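Local coordinates for conjugal transfer protein TRWB (Escherichia coli, PDB 1E9R) that probably acts as a hexameric, ring-helicase-like P-loop NTPase that couples DNA to the secretion machinery during bacterial conjugation, at residues 82-94 with 234-248. Numbering follows the deposited sequence.
Sequences DRMVIVDPNGDML and WLEDPNGGNLFITWR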
loop_
_atom_site.group_PDB
_atom_site.type_symbol
_atom_site.label_atom_id
_atom_site.label_comp_id
_atom_site.label_asym_id
_atom_site.label_seq_id
_atom_site.Cartn_x
_atom_site.Cartn_y
_atom_site.Cartn_z
ATOM N N ASP B 82 16.461 -40.652 18.967
ATOM C CA ASP B 82 15.434 -40.134 18.068
ATOM C C ASP B 82 15.915 -40.084 16.620
ATOM O O ASP B 82 17.105 -39.900 16.360
ATOM C CB ASP B 82 15.037 -38.718 18.507
ATOM C CG ASP B 82 14.215 -38.705 19.779
ATOM O OD1 ASP B 82 14.508 -39.491 20.703
ATOM O OD2 ASP B 82 13.271 -37.897 19.862
ATOM N N ARG B 83 14.991 -40.264 15.679
ATOM C CA ARG B 83 15.334 -40.169 14.261
ATOM C C ARG B 83 15.152 -38.707 13.850
ATOM O O ARG B 83 14.277 -38.012 14.376
ATOM C CB ARG B 83 14.414 -41.037 13.395
ATOM C CG ARG B 83 14.682 -42.525 13.452
ATOM C CD ARG B 83 13.849 -43.259 12.403
ATOM N NE ARG B 83 14.401 -43.147 11.053
ATOM C CZ ARG B 83 13.719 -43.439 9.949
ATOM N NH1 ARG B 83 12.458 -43.846 10.038
ATOM N NH2 ARG B 83 14.297 -43.349 8.755
ATOM N N MET B 84 15.968 -38.238 12.913
ATOM C CA MET B 84 15.860 -36.857 12.469
ATOM C C MET B 84 16.403 -36.577 11.068
ATOM O O MET B 84 17.245 -37.308 10.547
ATOM C CB MET B 84 16.550 -35.944 13.483
ATOM C CG MET B 84 17.949 -36.384 13.847
ATOM S SD MET B 84 18.456 -35.748 15.455
ATOM C CE MET B 84 19.802 -34.827 14.993
ATOM N N VAL B 85 15.871 -35.522 10.456
ATOM C CA VAL B 85 16.301 -35.069 9.138
ATOM C C VAL B 85 16.933 -33.718 9.432
ATOM O O VAL B 85 16.340 -32.895 10.124
ATOM C CB VAL B 85 15.120 -34.870 8.178
ATOM C CG1 VAL B 85 15.614 -34.291 6.876
ATOM C CG2 VAL B 85 14.424 -36.187 7.934
ATOM N N ILE B 86 18.137 -33.490 8.923
ATOM C CA ILE B 86 18.832 -32.238 9.185
ATOM C C ILE B 86 19.254 -31.500 7.917
ATOM O O ILE B 86 19.932 -32.065 7.051
ATOM C CB ILE B 86 20.101 -32.493 10.031
ATOM C CG1 ILE B 86 19.724 -33.210 11.326
ATOM C CG2 ILE B 86 20.807 -31.189 10.331
ATOM C CD1 ILE B 86 20.923 -33.665 12.154
ATOM N N VAL B 87 18.826 -30.242 7.808
ATOM C CA VAL B 87 19.208 -29.395 6.684
ATOM C C VAL B 87 20.564 -28.936 7.201
ATOM O O VAL B 87 20.674 -28.039 8.048
ATOM C CB VAL B 87 18.215 -28.230 6.511
ATOM C CG1 VAL B 87 18.681 -27.300 5.410
ATOM C CG2 VAL B 87 16.843 -28.789 6.168
ATOM N N ASP B 88 21.594 -29.598 6.690
ATOM C CA ASP B 88 22.952 -29.397 7.151
ATOM C C ASP B 88 23.933 -28.699 6.216
ATOM O O ASP B 88 24.565 -29.326 5.370
ATOM C CB ASP B 88 23.480 -30.774 7.578
ATOM C CG ASP B 88 24.824 -30.716 8.246
ATOM O OD1 ASP B 88 25.130 -29.726 8.952
ATOM O OD2 ASP B 88 25.563 -31.701 8.072
ATOM N N PRO B 89 24.082 -27.383 6.375
ATOM C CA PRO B 89 24.993 -26.585 5.553
ATOM C C PRO B 89 26.439 -27.017 5.760
ATOM O O PRO B 89 26.904 -27.104 6.890
ATOM C CB PRO B 89 24.763 -25.175 6.066
ATOM C CG PRO B 89 23.357 -25.229 6.585
ATOM C CD PRO B 89 23.305 -26.529 7.284
ATOM N N ASN B 90 27.146 -27.279 4.669
ATOM C CA ASN B 90 28.543 -27.687 4.738
ATOM C C ASN B 90 28.774 -29.002 5.466
ATOM O O ASN B 90 29.894 -29.279 5.902
ATOM C CB ASN B 90 29.372 -26.601 5.414
ATOM C CG ASN B 90 29.323 -25.303 4.672
ATOM O OD1 ASN B 90 29.609 -25.253 3.477
ATOM N ND2 ASN B 90 28.962 -24.232 5.368
ATOM N N GLY B 91 27.725 -29.806 5.606
ATOM C CA GLY B 91 27.859 -31.086 6.282
ATOM C C GLY B 91 28.468 -31.052 7.679
ATOM O O GLY B 91 29.062 -32.045 8.122
ATOM N N ASP B 92 28.321 -29.926 8.378
ATOM C CA ASP B 92 28.859 -29.786 9.730
ATOM C C ASP B 92 28.325 -30.841 10.707
ATOM O O ASP B 92 29.089 -31.500 11.404
ATOM C CB ASP B 92 28.558 -28.396 10.285
ATOM C CG ASP B 92 28.801 -28.305 11.785
ATOM O OD1 ASP B 92 29.954 -28.538 12.222
ATOM O OD2 ASP B 92 27.840 -28.007 12.533
ATOM N N MET B 93 27.010 -30.997 10.765
ATOM C CA MET B 93 26.418 -31.977 11.664
ATOM C C MET B 93 26.693 -33.396 11.207
ATOM O O MET B 93 26.808 -34.305 12.022
ATOM C CB MET B 93 24.909 -31.749 11.771
ATOM C CG MET B 93 24.553 -30.501 12.550
ATOM S SD MET B 93 23.280 -30.880 13.759
ATOM C CE MET B 93 22.023 -29.577 13.357
ATOM N N LEU B 94 26.788 -33.577 9.895
ATOM C CA LEU B 94 27.065 -34.884 9.313
ATOM C C LEU B 94 28.448 -35.332 9.773
ATOM O O LEU B 94 28.659 -36.498 10.128
ATOM C CB LEU B 94 27.043 -34.799 7.780
ATOM C CG LEU B 94 27.680 -35.964 7.006
ATOM C CD1 LEU B 94 26.876 -37.241 7.225
ATOM C CD2 LEU B 94 27.749 -35.625 5.532
ATOM N N TRP B 234 12.041 -44.393 3.245
ATOM C CA TRP B 234 13.001 -44.179 4.310
ATOM C C TRP B 234 12.279 -43.811 5.616
ATOM O O TRP B 234 12.607 -44.318 6.692
ATOM C CB TRP B 234 13.959 -43.056 3.924
ATOM C CG TRP B 234 14.914 -42.697 5.011
ATOM C CD1 TRP B 234 16.022 -43.396 5.392
ATOM C CD2 TRP B 234 14.829 -41.567 5.893
ATOM N NE1 TRP B 234 16.634 -42.775 6.456
ATOM C CE2 TRP B 234 15.925 -41.650 6.784
ATOM C CE3 TRP B 234 13.934 -40.494 6.018
ATOM C CZ2 TRP B 234 16.150 -40.696 7.789
ATOM C CZ3 TRP B 234 14.157 -39.544 7.021
ATOM C CH2 TRP B 234 15.258 -39.655 7.892
ATOM N N LEU B 235 11.297 -42.923 5.527
ATOM C CA LEU B 235 10.562 -42.507 6.715
ATOM C C LEU B 235 9.878 -43.684 7.376
ATOM O O LEU B 235 9.828 -43.783 8.601
ATOM C CB LEU B 235 9.520 -41.447 6.358
ATOM C CG LEU B 235 10.070 -40.055 6.041
ATOM C CD1 LEU B 235 8.952 -39.155 5.548
ATOM C CD2 LEU B 235 10.718 -39.475 7.278
ATOM N N GLU B 236 9.361 -44.583 6.553
ATOM C CA GLU B 236 8.655 -45.751 7.046
ATOM C C GLU B 236 9.578 -46.814 7.609
ATOM O O GLU B 236 9.160 -47.624 8.426
ATOM C CB GLU B 236 7.815 -46.351 5.922
ATOM C CG GLU B 236 6.831 -45.368 5.323
ATOM C CD GLU B 236 6.041 -45.962 4.179
ATOM O OE1 GLU B 236 6.675 -46.393 3.185
ATOM O OE2 GLU B 236 4.790 -45.991 4.276
ATOM N N ASP B 237 10.832 -46.813 7.176
ATOM C CA ASP B 237 11.784 -47.810 7.647
ATOM C C ASP B 237 12.219 -47.529 9.073
ATOM O O ASP B 237 12.985 -46.602 9.324
ATOM C CB ASP B 237 13.007 -47.842 6.734
ATOM C CG ASP B 237 14.009 -48.913 7.136
ATOM O OD1 ASP B 237 13.701 -49.717 8.050
ATOM O OD2 ASP B 237 15.103 -48.949 6.533
ATOM N N PRO B 238 11.760 -48.354 10.025
ATOM C CA PRO B 238 12.077 -48.223 11.452
ATOM C C PRO B 238 13.576 -48.221 11.702
ATOM O O PRO B 238 14.075 -47.471 12.543
ATOM C CB PRO B 238 11.407 -49.444 12.072
ATOM C CG PRO B 238 10.319 -49.792 11.089
ATOM C CD PRO B 238 11.012 -49.596 9.777
ATOM N N ASN B 239 14.284 -49.069 10.962
ATOM C CA ASN B 239 15.731 -49.176 11.093
ATOM C C ASN B 239 16.473 -48.151 10.250
ATOM O O ASN B 239 17.703 -48.158 10.196
ATOM C CB ASN B 239 16.190 -50.583 10.719
ATOM C CG ASN B 239 15.517 -51.642 11.559
ATOM O OD1 ASN B 239 15.541 -51.579 12.797
ATOM N ND2 ASN B 239 14.902 -52.623 10.896
ATOM N N GLY B 240 15.721 -47.280 9.580
ATOM C CA GLY B 240 16.348 -46.242 8.789
ATOM C C GLY B 240 17.120 -45.374 9.769
ATOM O O GLY B 240 16.791 -45.327 10.962
ATOM N N GLY B 241 18.154 -44.689 9.297
ATOM C CA GLY B 241 18.916 -43.856 10.208
ATOM C C GLY B 241 18.415 -42.428 10.215
ATOM O O GLY B 241 17.218 -42.170 10.340
ATOM N N ASN B 242 19.354 -41.499 10.089
ATOM C CA ASN B 242 19.049 -40.086 10.048
ATOM C C ASN B 242 19.410 -39.599 8.650
ATOM O O ASN B 242 20.232 -40.210 7.973
ATOM C CB ASN B 242 19.870 -39.337 11.096
ATOM C CG ASN B 242 19.581 -39.811 12.504
ATOM O OD1 ASN B 242 18.426 -40.079 12.856
ATOM N ND2 ASN B 242 20.624 -39.907 13.324
ATOM N N LEU B 243 18.794 -38.503 8.221
ATOM C CA LEU B 243 19.051 -37.958 6.897
ATOM C C LEU B 243 19.739 -36.598 6.981
ATOM O O LEU B 243 19.247 -35.690 7.642
ATOM C CB LEU B 243 17.733 -37.819 6.136
ATOM C CG LEU B 243 17.763 -37.863 4.608
ATOM C CD1 LEU B 243 16.389 -37.506 4.091
ATOM C CD2 LEU B 243 18.787 -36.902 4.061
ATOM N N PHE B 244 20.883 -36.461 6.319
ATOM C CA PHE B 244 21.593 -35.190 6.312
ATOM C C PHE B 244 21.551 -34.596 4.923
ATOM O O PHE B 244 22.095 -35.182 3.983
ATOM C CB PHE B 244 23.057 -35.355 6.689
ATOM C CG PHE B 244 23.272 -35.846 8.070
ATOM C CD1 PHE B 244 23.098 -37.192 8.379
ATOM C CD2 PHE B 244 23.666 -34.967 9.069
ATOM C CE1 PHE B 244 23.318 -37.660 9.671
ATOM C CE2 PHE B 244 23.889 -35.420 10.366
ATOM C CZ PHE B 244 23.717 -36.773 10.670
ATOM N N ILE B 245 20.893 -33.446 4.795
ATOM C CA ILE B 245 20.804 -32.741 3.518
ATOM C C ILE B 245 21.901 -31.689 3.575
ATOM O O ILE B 245 21.752 -30.647 4.210
ATOM C CB ILE B 245 19.432 -32.068 3.336
ATOM C CG1 ILE B 245 18.349 -33.147 3.238
ATOM C CG2 ILE B 245 19.439 -31.185 2.090
ATOM C CD1 ILE B 245 16.948 -32.607 3.181
ATOM N N THR B 246 23.007 -31.980 2.908
ATOM C CA THR B 246 24.157 -31.094 2.919
ATOM C C THR B 246 24.394 -30.428 1.576
ATOM O O THR B 246 23.770 -30.784 0.572
ATOM C CB THR B 246 25.428 -31.881 3.275
ATOM O OG1 THR B 246 25.697 -32.827 2.227
ATOM C CG2 THR B 246 25.252 -32.634 4.597
ATOM N N TRP B 247 25.310 -29.462 1.574
ATOM C CA TRP B 247 25.691 -28.742 0.366
ATOM C C TRP B 247 26.805 -27.776 0.737
ATOM O O TRP B 247 26.850 -27.288 1.865
ATOM C CB TRP B 247 24.489 -27.985 -0.217
ATOM C CG TRP B 247 24.052 -26.793 0.583
ATOM C CD1 TRP B 247 24.486 -25.505 0.440
ATOM C CD2 TRP B 247 23.125 -26.782 1.676
ATOM N NE1 TRP B 247 23.889 -24.697 1.374
ATOM C CE2 TRP B 247 23.048 -25.456 2.146
ATOM C CE3 TRP B 247 22.353 -27.766 2.305
ATOM C CZ2 TRP B 247 22.233 -25.088 3.215
ATOM C CZ3 TRP B 247 21.543 -27.398 3.368
ATOM C CH2 TRP B 247 21.490 -26.069 3.811
ATOM N N ARG B 248 27.726 -27.531 -0.188
ATOM C CA ARG B 248 28.807 -26.593 0.088
ATOM C C ARG B 248 28.189 -25.230 -0.164
ATOM O O ARG B 248 27.545 -25.017 -1.190
ATOM C CB ARG B 248 30.011 -26.876 -0.820
ATOM C CG ARG B 248 31.041 -27.798 -0.140
ATOM C CD ARG B 248 32.083 -28.362 -1.093
ATOM N NE ARG B 248 32.418 -27.460 -2.197
ATOM C CZ ARG B 248 33.059 -26.294 -2.077
ATOM N NH1 ARG B 248 33.457 -25.856 -0.881
ATOM N NH2 ARG B 248 33.309 -25.567 -3.166
#
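Arg83, Phe244 and Trp247 bury the largest areas where 82-94 meets 234-248; strands 83-89 and 243-247 are parallel neighbours in the mixed sheet of a P-loop NTPase fold. Arg83 opens strand 83-89 and reaches into the C-terminal end of helix 231-236 and the turn after it. A bend at chi3 (78°) turns the guanidinium onto three backbone carbonyls: NE bonds almost straight to Gly241 O (3.1 Å), NH2 to Trp234 O (2.8 Å) and NH1 to Leu235 O. NH2 also lies over the centre of the Trp234 indole, a cation-pi contact with the guanidinium and indole planes 67° apart, while Val85 CG2 meets the ring edge at CZ3. Backbone hydrogen bonds from Leu243 N to Met84 O and from Ile86 N to Leu243 O begin the ladder between the strands. Tight turns through Asp88-Asp92 bring Leu94 back, and its CD1 sits over one face of the Phe244 ring, 4.1 Å from its centroid. Asp88 holds the backbone after the turns: OD1 accepts Met93 N (2.9 Å) and OD2 accepts Leu94 N. On the other sheet face, Val87 CG1 touches the Trp247 edge, and Pro89 CA rests over the six-membered ring, 3.9 Å from its centroid.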